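Local coordinates for beta-catenin homolog sys-1 (Caenorhabditis elegans, PDB 3C2G), which acts as a transcription coregulator in Wnt asymmetry signalling, binding the TCF factor POP-1 directly to activate or repress target genes, at residues A[49-54]-A[86-91]; A[54-59]-A[102-107]; A[351-356]-A[402-407]; A[362-367]-A[410-415]. One frame throughout, in Å; residues are numbered along the deposited sequence.

How the contacts relate
From the N terminus, contact 1 is the first to close, joining helix 47-62 to the end of helix 71-90 over 31 intervening residues. Contact 2 opens before contact 1 has closed, at the shared Ile54, and runs on to 102-107, so the two cross along the chain. They also meet in space, with Phe88 CD2 3.6 Å from Leu55 CD2. On the opposite side of the chain's centre, contacts 3 and 4 repeat the crossing order. Contact 3 joins the end of helix 339-352 to helix 388-409, and contact 4 joins helix 357-365 to the loop after helix 388-409; their centres are about 10 Å apart, those of contacts 1 and 3 about 58 Å.

Contact 1. Residues A[49-54]-A[86-91]; sequences NCVQQI and RRFTFL
Arg87 O, the carbonyl just ahead of the Phe88 that reaches across to Val51 and Ile54, takes two backbone N-H groups, from Leu91 N at 2.9 Å and from Phe90 N at 3.3 Å. These bonds span the backbone around Phe88. No hydrogen bond crosses between 49-54 and 86-91; the contact is hydrophobic packing that buries 135 Å² in total, and its nearest CA pair, Val51 and Phe88, is 8.6 Å apart. Phe88 turns CG anti to its carbonyl carbon (chi1 -80°), and its CB points at the facing helix, which brings the far end of the ring onto Ile54. There Ile54 CG2 meets Phe88 CZ at 3.5 Å, while Ile54 CB is 3.7 Å from the same atom, so the branch point itself takes part. Val51 supplies a second, looser touch, its CG1 lying 4.0 Å from Phe88 CE2 as the two side chains run past one another, pointing opposite ways. Putting an alanine at Phe88 removes CE2 and CZ, which is likely to open a gap between the helices and leave Ile54 CG2 without its mate. In this armadillo domain Ile54 also packs on Ile30 and Ile34 of helix 20-37 and on Ile11 of helix 3-13, while Thr89 rests on helix 134-150, so helices 47-62 and 71-90 meet within a larger helical stack.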
loop_
_atom_site.group_PDB
_atom_site.type_symbol
_atom_site.label_atom_id
_atom_site.label_comp_id
_atom_site.label_asym_id
_atom_site.label_seq_id
_atom_site.Cartn_x
_atom_site.Cartn_y
_atom_site.Cartn_z
ATOM N N ASN A 49 25.938 31.756 19.990
ATOM C CA ASN A 49 27.216 32.030 19.329
ATOM C C ASN A 49 28.357 31.102 19.732
ATOM O O ASN A 49 29.311 30.932 18.980
ATOM C CB ASN A 49 27.602 33.526 19.318
ATOM C CG ASN A 49 28.143 34.007 20.632
ATOM O OD1 ASN A 49 27.387 34.290 21.556
ATOM N ND2 ASN A 49 29.460 34.126 20.722
ATOM N N CYS A 50 28.238 30.474 20.897
ATOM C CA CYS A 50 29.151 29.401 21.291
ATOM C C CYS A 50 29.082 28.255 20.273
ATOM O O CYS A 50 30.103 27.793 19.771
ATOM C CB CYS A 50 28.805 28.910 22.698
ATOM S SG CYS A 50 29.745 27.458 23.276
ATOM N N VAL A 51 27.861 27.833 19.946
ATOM C CA VAL A 51 27.625 26.827 18.916
ATOM C C VAL A 51 28.082 27.307 17.532
ATOM O O VAL A 51 28.760 26.575 16.818
ATOM C CB VAL A 51 26.136 26.376 18.903
ATOM C CG1 VAL A 51 25.821 25.500 17.688
ATOM C CG2 VAL A 51 25.797 25.642 20.191
ATOM N N GLN A 52 27.730 28.535 17.161
ATOM C CA GLN A 52 28.165 29.088 15.874
ATOM C C GLN A 52 29.688 29.084 15.691
ATOM O O GLN A 52 30.187 28.753 14.604
ATOM C CB GLN A 52 27.608 30.497 15.654
ATOM C CG GLN A 52 27.543 30.906 14.183
ATOM C CD GLN A 52 26.763 29.900 13.312
ATOM O OE1 GLN A 52 25.577 29.634 13.550
ATOM N NE2 GLN A 52 27.437 29.344 12.302
ATOM N N GLN A 53 30.409 29.459 16.751
ATOM C CA GLN A 53 31.874 29.445 16.770
ATOM C C GLN A 53 32.414 28.054 16.460
ATOM O O GLN A 53 33.298 27.915 15.613
ATOM C CB GLN A 53 32.423 29.893 18.136
ATOM C CG GLN A 53 32.348 31.376 18.418
ATOM C CD GLN A 53 32.969 31.759 19.766
ATOM O OE1 GLN A 53 32.573 31.251 20.827
ATOM N NE2 GLN A 53 33.946 32.669 19.727
ATOM N N ILE A 54 31.896 27.039 17.157
ATOM C CA ILE A 54 32.300 25.651 16.921
ATOM C C ILE A 54 31.940 25.201 15.504
ATOM O O ILE A 54 32.762 24.589 14.813
ATOM C CB ILE A 54 31.656 24.672 17.922
ATOM C CG1 ILE A 54 31.802 25.176 19.365
ATOM C CG2 ILE A 54 32.215 23.258 17.729
ATOM C CD1 ILE A 54 32.935 24.581 20.138
ATOM N N ARG A 86 28.527 15.341 15.115
ATOM C CA ARG A 86 27.597 14.276 15.451
ATOM C C ARG A 86 26.957 14.533 16.804
ATOM O O ARG A 86 25.744 14.410 16.958
ATOM C CB ARG A 86 28.291 12.914 15.442
ATOM C CG ARG A 86 27.365 11.738 15.765
ATOM C CD ARG A 86 28.045 10.383 15.590
ATOM N NE ARG A 86 29.120 10.213 16.558
ATOM C CZ ARG A 86 28.952 9.774 17.801
ATOM N NH1 ARG A 86 27.736 9.449 18.234
ATOM N NH2 ARG A 86 30.002 9.670 18.612
ATOM N N ARG A 87 27.781 14.917 17.772
ATOM C CA ARG A 87 27.310 15.169 19.123
ATOM C C ARG A 87 26.307 16.320 19.195
ATOM O O ARG A 87 25.325 16.250 19.945
ATOM C CB ARG A 87 28.497 15.358 20.068
ATOM C CG ARG A 87 29.241 14.041 20.298
ATOM C CD ARG A 87 30.513 14.179 21.121
ATOM N NE ARG A 87 30.519 13.138 22.150
ATOM C CZ ARG A 87 31.116 11.957 22.036
ATOM N NH1 ARG A 87 31.806 11.652 20.950
ATOM N NH2 ARG A 87 31.030 11.085 23.026
ATOM N N PHE A 88 26.529 17.345 18.375
ATOM C CA PHE A 88 25.589 18.456 18.227
ATOM C C PHE A 88 24.208 18.030 17.736
ATOM O O PHE A 88 23.233 18.754 17.918
ATOM C CB PHE A 88 26.139 19.488 17.238
ATOM C CG PHE A 88 27.152 20.422 17.825
ATOM C CD1 PHE A 88 27.776 20.139 19.038
ATOM C CD2 PHE A 88 27.502 21.587 17.144
ATOM C CE1 PHE A 88 28.712 21.005 19.571
ATOM C CE2 PHE A 88 28.448 22.469 17.671
ATOM C CZ PHE A 88 29.053 22.177 18.889
ATOM N N THR A 89 24.124 16.872 17.097
ATOM C CA THR A 89 22.862 16.442 16.504
ATOM C C THR A 89 22.010 15.573 17.435
ATOM O O THR A 89 20.831 15.342 17.155
ATOM C CB THR A 89 23.067 15.744 15.142
ATOM O OG1 THR A 89 23.917 14.608 15.311
ATOM C CG2 THR A 89 23.693 16.701 14.136
ATOM N N PHE A 90 22.585 15.101 18.540
ATOM C CA PHE A 90 21.793 14.340 19.509
ATOM C C PHE A 90 21.828 14.865 20.940
ATOM O O PHE A 90 20.964 14.511 21.738
ATOM C CB PHE A 90 22.115 12.836 19.468
ATOM C CG PHE A 90 23.472 12.474 20.005
ATOM C CD1 PHE A 90 23.704 12.409 21.377
ATOM C CD2 PHE A 90 24.507 12.150 19.137
ATOM C CE1 PHE A 90 24.957 12.060 21.876
ATOM C CE2 PHE A 90 25.760 11.793 19.626
ATOM C CZ PHE A 90 25.985 11.750 21.004
ATOM N N LEU A 91 22.819 15.687 21.270
ATOM C CA LEU A 91 22.931 16.227 22.624
ATOM C C LEU A 91 21.702 17.080 22.975
ATOM O O LEU A 91 21.358 18.005 22.232
ATOM C CB LEU A 91 24.216 17.039 22.770
ATOM C CG LEU A 91 25.208 16.658 23.872
ATOM C CD1 LEU A 91 25.504 15.160 23.910
ATOM C CD2 LEU A 91 26.504 17.431 23.657
#

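Contact 2. Residues A[54-59]-A[102-107]; sequences ILNIIY and VQMFCP
Met104, modelled as selenomethionine, makes every touch of this contact from its side of the interface, reaching Leu55, Asn56 and Tyr59 on successive parts of helix 47-62. Its chain is folded at chi2 (-56°) and chi3 (-64°), which swings the terminal methyl toward Tyr59: CE lies 3.5 Å from Tyr59 CB and 3.7 Å from Tyr59 CD2. Nearer the backbone, Met104 CG packs against Leu55 CD1 at 4.0 Å, and SE lies 4.1 Å from Leu55 CB. Met104 SE also passes Asn56 OD1 at 4.2 Å, the two side chains roughly perpendicular to each other. The shell beyond holds these groups in place. Asn56 OD1 accepts from Gln52 NE2 one turn back, and the Tyr59 hydroxyl is bonded to Gln113 O, which ties down the far end of the ring; that ring also has a cation-pi partner in Lys63. The Met104 backbone is shaped by a type I beta turn, in which Cys106 N bonds Gln103 O at 3.2 Å and Met104 is the first of the two central residues. This 103-106 turn, following helix 98-103, packs Met104 between helix 47-62 and Phe115 of helix 115-122, within the stacked helices of the armadillo domain.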
loop_
_atom_site.group_PDB
_atom_site.type_symbol
_atom_site.label_atom_id
_atom_site.label_comp_id
_atom_site.label_asym_id
_atom_site.label_seq_id
_atom_site.Cartn_x
_atom_site.Cartn_y
_atom_site.Cartn_z
ATOM N N ILE A 54 31.896 27.039 17.157
ATOM C CA ILE A 54 32.300 25.651 16.921
ATOM C C ILE A 54 31.940 25.201 15.504
ATOM O O ILE A 54 32.762 24.589 14.813
ATOM C CB ILE A 54 31.656 24.672 17.922
ATOM C CG1 ILE A 54 31.802 25.176 19.365
ATOM C CG2 ILE A 54 32.215 23.258 17.729
ATOM C CD1 ILE A 54 32.935 24.581 20.138
ATOM N N LEU A 55 30.717 25.502 15.074
ATOM C CA LEU A 55 30.268 25.101 13.750
ATOM C C LEU A 55 31.180 25.713 12.706
ATOM O O LEU A 55 31.562 25.050 11.734
ATOM C CB LEU A 55 28.808 25.501 13.493
ATOM C CG LEU A 55 27.699 24.755 14.254
ATOM C CD1 LEU A 55 26.319 25.340 13.922
ATOM C CD2 LEU A 55 27.736 23.252 13.980
ATOM N N ASN A 56 31.549 26.972 12.923
ATOM C CA ASN A 56 32.391 27.672 11.969
ATOM C C ASN A 56 33.787 27.081 11.901
ATOM O O ASN A 56 34.415 27.116 10.844
ATOM C CB ASN A 56 32.425 29.172 12.258
ATOM C CG ASN A 56 31.191 29.893 11.734
ATOM O OD1 ASN A 56 30.375 29.320 10.997
ATOM N ND2 ASN A 56 31.055 31.163 12.099
ATOM N N ILE A 57 34.253 26.516 13.014
ATOM C CA ILE A 57 35.532 25.804 13.028
ATOM C C ILE A 57 35.424 24.432 12.344
ATOM O O ILE A 57 36.290 24.054 11.536
ATOM C CB ILE A 57 36.129 25.672 14.463
ATOM C CG1 ILE A 57 36.568 27.045 14.988
ATOM C CG2 ILE A 57 37.326 24.735 14.462
ATOM C CD1 ILE A 57 37.022 27.045 16.451
ATOM N N ILE A 58 34.374 23.682 12.670
ATOM C CA ILE A 58 34.116 22.421 11.977
ATOM C C ILE A 58 34.185 22.624 10.459
ATOM O O ILE A 58 34.950 21.936 9.753
ATOM C CB ILE A 58 32.776 21.797 12.411
ATOM C CG1 ILE A 58 32.904 21.256 13.841
ATOM C CG2 ILE A 58 32.370 20.698 11.436
ATOM C CD1 ILE A 58 31.604 20.973 14.510
ATOM N N TYR A 59 33.429 23.603 9.972
ATOM C CA TYR A 59 33.414 23.933 8.550
ATOM C C TYR A 59 34.815 24.265 8.025
ATOM O O TYR A 59 35.284 23.672 7.049
ATOM C CB TYR A 59 32.447 25.087 8.306
ATOM C CG TYR A 59 32.269 25.505 6.863
ATOM C CD1 TYR A 59 32.545 24.623 5.817
ATOM C CD2 TYR A 59 31.790 26.780 6.544
ATOM C CE1 TYR A 59 32.376 25.002 4.507
ATOM C CE2 TYR A 59 31.595 27.161 5.232
ATOM C CZ TYR A 59 31.891 26.268 4.217
ATOM O OH TYR A 59 31.729 26.633 2.898
ATOM N N VAL A 102 21.422 22.866 10.765
ATOM C CA VAL A 102 20.744 22.800 9.470
ATOM C C VAL A 102 21.190 23.929 8.537
ATOM O O VAL A 102 21.392 23.700 7.338
ATOM C CB VAL A 102 19.201 22.821 9.634
ATOM C CG1 VAL A 102 18.486 22.834 8.271
ATOM C CG2 VAL A 102 18.732 21.637 10.482
ATOM N N GLN A 103 21.354 25.139 9.088
ATOM C CA GLN A 103 21.731 26.308 8.283
ATOM C C GLN A 103 23.109 26.176 7.650
ATOM O O GLN A 103 23.370 26.802 6.626
ATOM C CB GLN A 103 21.653 27.605 9.096
ATOM C CG GLN A 103 20.228 28.123 9.336
ATOM C CD GLN A 103 20.154 29.211 10.417
ATOM O OE1 GLN A 103 21.154 29.532 11.069
ATOM N NE2 GLN A 103 18.959 29.772 10.614
HETATM N N MSE A 104 23.978 25.362 8.257
HETATM C CA MSE A 104 25.310 25.087 7.707
HETATM C C MSE A 104 25.236 24.410 6.352
HETATM O O MSE A 104 26.149 24.526 5.543
HETATM C CB MSE A 104 26.136 24.215 8.654
HETATM C CG MSE A 104 26.526 24.898 9.969
HETATM SE SE MSE A 104 27.506 26.598 9.729
HETATM C CE MSE A 104 29.114 25.901 8.869
ATOM N N PHE A 105 24.145 23.690 6.114
ATOM C CA PHE A 105 23.979 22.952 4.878
ATOM C C PHE A 105 23.535 23.825 3.718
ATOM O O PHE A 105 23.658 23.428 2.554
ATOM C CB PHE A 105 23.001 21.809 5.080
ATOM C CG PHE A 105 23.607 20.616 5.739
ATOM C CD1 PHE A 105 24.202 19.615 4.974
ATOM C CD2 PHE A 105 23.590 20.489 7.129
ATOM C CE1 PHE A 105 24.758 18.502 5.588
ATOM C CE2 PHE A 105 24.147 19.384 7.743
ATOM C CZ PHE A 105 24.731 18.389 6.976
ATOM N N CYS A 106 23.028 25.010 4.042
ATOM C CA CYS A 106 22.579 25.965 3.044
ATOM C C CYS A 106 23.724 26.431 2.137
ATOM O O CYS A 106 24.767 26.859 2.623
ATOM C CB CYS A 106 21.920 27.155 3.726
ATOM S SG CYS A 106 21.237 28.331 2.560
ATOM N N PRO A 107 23.531 26.342 0.806
ATOM C CA PRO A 107 24.632 26.685 -0.092
ATOM C C PRO A 107 24.910 28.194 -0.099
ATOM O O PRO A 107 23.975 28.998 -0.086
ATOM C CB PRO A 107 24.138 26.198 -1.456
ATOM C CG PRO A 107 22.654 26.220 -1.358
ATOM C CD PRO A 107 22.314 25.943 0.074
#

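Contact 3. Residues A[351-356]-A[402-407]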
loop_
_atom_site.group_PDB
_atom_site.type_symbol
_atom_site.label_atom_id
_atom_site.label_comp_id
_atom_site.label_asym_id
_atom_site.label_seq_id
_atom_site.Cartn_x
_atom_site.Cartn_y
_atom_site.Cartn_z
ATOM N N ASN A 351 -6.693 -8.404 -8.615
ATOM C CA ASN A 351 -6.310 -7.490 -9.694
ATOM C C ASN A 351 -5.651 -8.185 -10.878
ATOM O O ASN A 351 -5.890 -7.811 -12.027
ATOM C CB ASN A 351 -5.382 -6.382 -9.201
ATOM C CG ASN A 351 -6.086 -5.367 -8.327
ATOM O OD1 ASN A 351 -7.286 -5.143 -8.447
ATOM N ND2 ASN A 351 -5.328 -4.739 -7.431
ATOM N N VAL A 352 -4.813 -9.184 -10.613
ATOM C CA VAL A 352 -4.034 -9.783 -11.696
ATOM C C VAL A 352 -4.937 -10.547 -12.677
ATOM O O VAL A 352 -4.651 -10.567 -13.871
ATOM C CB VAL A 352 -2.859 -10.665 -11.193
ATOM C CG1 VAL A 352 -3.321 -12.072 -10.806
ATOM C CG2 VAL A 352 -1.765 -10.757 -12.235
ATOM N N VAL A 353 -6.014 -11.162 -12.176
ATOM C CA VAL A 353 -6.899 -11.927 -13.042
ATOM C C VAL A 353 -7.825 -11.003 -13.809
ATOM O O VAL A 353 -8.382 -11.402 -14.824
ATOM C CB VAL A 353 -7.743 -13.008 -12.292
ATOM C CG1 VAL A 353 -6.848 -13.983 -11.535
ATOM C CG2 VAL A 353 -8.790 -12.379 -11.363
ATOM N N ALA A 354 -8.001 -9.771 -13.325
ATOM C CA ALA A 354 -8.984 -8.856 -13.922
ATOM C C ALA A 354 -8.644 -8.532 -15.375
ATOM O O ALA A 354 -7.539 -8.074 -15.660
ATOM C CB ALA A 354 -9.098 -7.596 -13.111
ATOM N N HIS A 355 -9.594 -8.803 -16.277
ATOM C CA HIS A 355 -9.510 -8.438 -17.702
ATOM C C HIS A 355 -8.521 -9.268 -18.504
ATOM O O HIS A 355 -8.126 -8.854 -19.589
ATOM C CB HIS A 355 -9.148 -6.950 -17.893
ATOM C CG HIS A 355 -10.107 -5.997 -17.248
ATOM N ND1 HIS A 355 -9.709 -5.065 -16.310
ATOM C CD2 HIS A 355 -11.442 -5.828 -17.406
ATOM C CE1 HIS A 355 -10.760 -4.362 -15.919
ATOM N NE2 HIS A 355 -11.823 -4.804 -16.568
ATOM N N LYS A 356 -8.113 -10.426 -17.984
ATOM C CA LYS A 356 -7.029 -11.193 -18.586
ATOM C C LYS A 356 -7.363 -12.685 -18.580
ATOM O O LYS A 356 -7.090 -13.414 -17.611
ATOM C CB LYS A 356 -5.706 -10.934 -17.852
ATOM C CG LYS A 356 -5.306 -9.476 -17.688
ATOM C CD LYS A 356 -4.026 -9.367 -16.838
ATOM C CE LYS A 356 -3.963 -8.051 -16.039
ATOM N NZ LYS A 356 -4.908 -8.052 -14.882
ATOM N N LEU A 402 -13.865 -12.859 -2.785
ATOM C CA LEU A 402 -15.107 -12.771 -3.535
ATOM C C LEU A 402 -14.982 -11.900 -4.772
ATOM O O LEU A 402 -15.630 -12.164 -5.795
ATOM C CB LEU A 402 -16.235 -12.256 -2.651
ATOM C CG LEU A 402 -16.599 -13.100 -1.433
ATOM C CD1 LEU A 402 -17.560 -12.303 -0.604
ATOM C CD2 LEU A 402 -17.202 -14.476 -1.786
ATOM N N ARG A 403 -14.159 -10.862 -4.696
ATOM C CA ARG A 403 -13.889 -10.046 -5.885
ATOM C C ARG A 403 -13.127 -10.883 -6.935
ATOM O O ARG A 403 -13.362 -10.768 -8.132
ATOM C CB ARG A 403 -13.117 -8.779 -5.505
ATOM C CG ARG A 403 -13.517 -7.546 -6.299
ATOM C CD ARG A 403 -12.807 -6.242 -5.833
ATOM N NE ARG A 403 -11.406 -6.465 -5.483
ATOM C CZ ARG A 403 -10.931 -6.399 -4.244
ATOM N NH1 ARG A 403 -11.747 -6.080 -3.235
ATOM N NH2 ARG A 403 -9.640 -6.657 -4.015
ATOM N N THR A 404 -12.237 -11.754 -6.484
ATOM C CA THR A 404 -11.557 -12.643 -7.405
ATOM C C THR A 404 -12.551 -13.631 -8.014
ATOM O O THR A 404 -12.514 -13.870 -9.222
ATOM C CB THR A 404 -10.424 -13.410 -6.720
ATOM O OG1 THR A 404 -9.582 -12.478 -6.043
ATOM C CG2 THR A 404 -9.618 -14.214 -7.741
ATOM N N LEU A 405 -13.433 -14.183 -7.180
ATOM C CA LEU A 405 -14.477 -15.088 -7.648
ATOM C C LEU A 405 -15.294 -14.448 -8.752
ATOM O O LEU A 405 -15.523 -15.062 -9.783
ATOM C CB LEU A 405 -15.405 -15.539 -6.507
ATOM C CG LEU A 405 -16.545 -16.532 -6.860
ATOM C CD1 LEU A 405 -15.996 -17.817 -7.437
ATOM C CD2 LEU A 405 -17.452 -16.841 -5.657
ATOM N N ASN A 406 -15.700 -13.206 -8.532
ATOM C CA ASN A 406 -16.571 -12.485 -9.445
ATOM C C ASN A 406 -15.919 -12.216 -10.791
ATOM O O ASN A 406 -16.586 -12.271 -11.824
ATOM C CB ASN A 406 -17.065 -11.188 -8.801
ATOM C CG ASN A 406 -17.934 -11.434 -7.559
ATOM O OD1 ASN A 406 -18.316 -12.570 -7.254
ATOM N ND2 ASN A 406 -18.251 -10.359 -6.840
ATOM N N ASN A 407 -14.614 -11.956 -10.785
ATOM C CA ASN A 407 -13.845 -11.834 -12.029
ATOM C C ASN A 407 -13.770 -13.131 -12.835
ATOM O O ASN A 407 -13.636 -13.084 -14.051
ATOM C CB ASN A 407 -12.448 -11.272 -11.761
ATOM C CG ASN A 407 -12.481 -9.814 -11.323
ATOM O OD1 ASN A 407 -13.452 -9.097 -11.593
ATOM N ND2 ASN A 407 -11.432 -9.373 -10.624
HETATM O O HOH W 1 -9.974 -6.433 -7.724
#
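Val353 CG2 is the methyl that reaches segment 402-407 of helix 388-409, lying 3.8 Å from Asn407 CB and 4.1 Å from Thr404 CG2. Its first torsion (chi1 -57°) sets CG1 anti to the carbonyl carbon and CG2 between the backbone N and that carbon, and CB points at the facing helix, so CG2 fits between the two side chains one turn apart. Thr404 answers with its methyl: with OG1 anti to the carbonyl carbon (chi1 -52°) and bonded to Asn400 O in its own helix, CG2 falls anti to the backbone N and faces Val353. Asn407 carries the other half of the contact: its ND2 lies 3.8 Å from Ala354 CB and gives a weak bond to Ser350 O, leaving OD1 to accept from the backbone of the bound peptide. A water bridges Asn351 and Arg403, accepting from Arg403 NE at 2.7 Å in the plane of the guanidinium edge and donating to Asn351 OD1 at 3.1 Å; Arg403 NH2 is further held by Asn400 OD1 and Ser350 OG. The turn that presents Val353 and Ala354 is type II, and Lys356 curls its ammonium group back over it. Lys356 NZ bonds Val352 O at 2.7 Å from above the carbonyl plane, 60° out of it, and Ala354 O at 2.7 Å. Asn351 ND2 likewise bonds the peptide backbone, and asparagines on neighbouring helices gripping the main chain of a bound peptide are the hallmark of the armadillo groove, here occupied by POP-1.

Contact 4. Residues A[362-367]-A[410-415]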
loop_
_atom_site.group_PDB
_atom_site.type_symbol
_atom_site.label_atom_id
_atom_site.label_comp_id
_atom_site.label_asym_id
_atom_site.label_seq_id
_atom_site.Cartn_x
_atom_site.Cartn_y
_atom_site.Cartn_z
ATOM N N ILE A 362 -4.589 -19.705 -16.096
ATOM C CA ILE A 362 -3.494 -20.165 -15.242
ATOM C C ILE A 362 -4.009 -20.415 -13.821
ATOM O O ILE A 362 -3.825 -21.495 -13.257
ATOM C CB ILE A 362 -2.306 -19.183 -15.271
ATOM C CG1 ILE A 362 -1.662 -19.217 -16.666
ATOM C CG2 ILE A 362 -1.288 -19.520 -14.175
ATOM C CD1 ILE A 362 -0.932 -17.941 -17.071
ATOM N N ALA A 363 -4.683 -19.417 -13.268
ATOM C CA ALA A 363 -5.249 -19.525 -11.938
ATOM C C ALA A 363 -6.136 -20.779 -11.767
ATOM O O ALA A 363 -5.955 -21.557 -10.826
ATOM C CB ALA A 363 -5.999 -18.255 -11.603
ATOM N N ILE A 364 -7.069 -20.992 -12.690
ATOM C CA ILE A 364 -7.958 -22.163 -12.612
ATOM C C ILE A 364 -7.200 -23.493 -12.592
ATOM O O ILE A 364 -7.519 -24.371 -11.795
ATOM C CB ILE A 364 -9.018 -22.131 -13.737
ATOM C CG1 ILE A 364 -10.085 -21.086 -13.415
ATOM C CG2 ILE A 364 -9.670 -23.500 -13.948
ATOM C CD1 ILE A 364 -10.789 -20.600 -14.638
ATOM N N ARG A 365 -6.183 -23.632 -13.436
ATOM C CA ARG A 365 -5.388 -24.862 -13.477
ATOM C C ARG A 365 -4.581 -25.071 -12.204
ATOM O O ARG A 365 -4.146 -26.188 -11.914
ATOM C CB ARG A 365 -4.465 -24.898 -14.694
ATOM C CG ARG A 365 -5.180 -25.142 -16.011
ATOM C CD ARG A 365 -4.203 -25.464 -17.154
ATOM N NE ARG A 365 -3.618 -24.263 -17.758
ATOM C CZ ARG A 365 -2.415 -23.772 -17.451
ATOM N NH1 ARG A 365 -1.654 -24.379 -16.543
ATOM N NH2 ARG A 365 -1.970 -22.668 -18.053
ATOM N N SER A 366 -4.373 -24.010 -11.435
ATOM C CA SER A 366 -3.702 -24.173 -10.155
ATOM C C SER A 366 -4.691 -24.162 -8.995
ATOM O O SER A 366 -4.295 -24.001 -7.836
ATOM C CB SER A 366 -2.614 -23.118 -9.979
ATOM O OG SER A 366 -1.778 -23.101 -11.132
ATOM N N ASN A 367 -5.974 -24.345 -9.314
ATOM C CA ASN A 367 -7.029 -24.464 -8.308
ATOM C C ASN A 367 -7.335 -23.177 -7.555
ATOM O O ASN A 367 -7.749 -23.216 -6.400
ATOM C CB ASN A 367 -6.721 -25.598 -7.310
ATOM C CG ASN A 367 -7.246 -26.956 -7.778
ATOM O OD1 ASN A 367 -7.571 -27.145 -8.959
ATOM N ND2 ASN A 367 -7.339 -27.906 -6.850
HETATM N N MSE A 410 -17.720 -14.231 -14.675
HETATM C CA MSE A 410 -18.072 -13.532 -15.910
HETATM C C MSE A 410 -17.974 -14.435 -17.136
HETATM O O MSE A 410 -18.900 -14.481 -17.952
HETATM C CB MSE A 410 -17.173 -12.312 -16.095
HETATM C CG MSE A 410 -17.098 -11.421 -14.870
HETATM SE SE MSE A 410 -18.474 -10.024 -14.781
HETATM C CE MSE A 410 -20.118 -11.021 -15.188
HETATM N N MSE A 411 -16.856 -15.157 -17.241
HETATM C CA MSE A 411 -16.606 -16.119 -18.318
HETATM C C MSE A 411 -17.829 -16.938 -18.731
HETATM O O MSE A 411 -18.070 -17.149 -19.907
HETATM C CB MSE A 411 -15.509 -17.103 -17.900
HETATM C CG MSE A 411 -14.120 -16.509 -17.733
HETATM SE SE MSE A 411 -12.896 -17.798 -16.881
HETATM C CE MSE A 411 -13.031 -19.288 -18.165
ATOM N N TRP A 412 -18.595 -17.394 -17.749
ATOM C CA TRP A 412 -19.546 -18.474 -17.961
ATOM C C TRP A 412 -21.001 -18.057 -17.981
ATOM O O TRP A 412 -21.883 -18.902 -18.129
ATOM C CB TRP A 412 -19.339 -19.548 -16.902
ATOM C CG TRP A 412 -17.970 -20.071 -16.907
ATOM C CD1 TRP A 412 -17.313 -20.615 -17.964
ATOM C CD2 TRP A 412 -17.059 -20.100 -15.807
ATOM N NE1 TRP A 412 -16.052 -20.987 -17.595
ATOM C CE2 TRP A 412 -15.867 -20.685 -16.272
ATOM C CE3 TRP A 412 -17.136 -19.693 -14.468
ATOM C CZ2 TRP A 412 -14.758 -20.880 -15.450
ATOM C CZ3 TRP A 412 -16.035 -19.889 -13.653
ATOM C CH2 TRP A 412 -14.860 -20.475 -14.147
ATOM N N ILE A 413 -21.252 -16.765 -17.828
ATOM C CA ILE A 413 -22.613 -16.265 -17.875
ATOM C C ILE A 413 -22.914 -15.802 -19.299
ATOM O O ILE A 413 -22.151 -15.009 -19.866
ATOM C CB ILE A 413 -22.858 -15.171 -16.815
ATOM C CG1 ILE A 413 -22.555 -15.738 -15.423
ATOM C CG2 ILE A 413 -24.304 -14.682 -16.863
ATOM C CD1 ILE A 413 -22.325 -14.711 -14.355
ATOM N N PRO A 414 -24.005 -16.335 -19.891
ATOM C CA PRO A 414 -24.425 -16.054 -21.269
ATOM C C PRO A 414 -24.483 -14.567 -21.585
ATOM O O PRO A 414 -25.320 -13.854 -21.041
ATOM C CB PRO A 414 -25.836 -16.666 -21.342
ATOM C CG PRO A 414 -26.220 -16.981 -19.916
ATOM C CD PRO A 414 -24.927 -17.286 -19.245
ATOM N N THR A 415 -23.573 -14.115 -22.444
ATOM C CA THR A 415 -23.570 -12.740 -22.933
ATOM C C THR A 415 -24.052 -12.725 -24.386
ATOM O O THR A 415 -23.461 -13.402 -25.235
ATOM C CB THR A 415 -22.171 -12.098 -22.831
#
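Ile364 projects from the last turn of helix 357-365, which a Schellman motif ends, onto Met411 and Trp412 of the segment after helix 388-409. The backbones stay well apart, with the nearest CA pair, Ile364 and Met411, 12.0 Å from each other. Backbone bonds shape the helix end: Asn367 N reaches Ile364 O at 2.9 Å, Ala368 N reaches Ala363 O, and Asn367, with a positive phi of 70°, is the C-prime residue. Ser366 N adds a bond to Ala363 O at 3.0 Å. Across the contact there are apolar touches and no hydrogen bonds, and 81 Å² is buried in all. The tip of Ile364 does the work: CD1 sits 4.1 Å from both Trp412 CZ2 and Trp412 CH2, at the far end of the indole, the two side chains facing each other from the two segments. Met411, modelled as selenomethionine, brings SE to 4.2 Å from the same CD1, its chain extended at chi2 and bent only at chi3 (58°). Farther out, Glu427 of helix 425-432 packs on both Ile364 and Trp412, and Val431 of that helix on Trp412, which places the pair beside the next helix of the armadillo domain. Within its own segment the indole has Met411 CB over one face, 3.8 Å above the Trp412 ring plane and offset toward the rim.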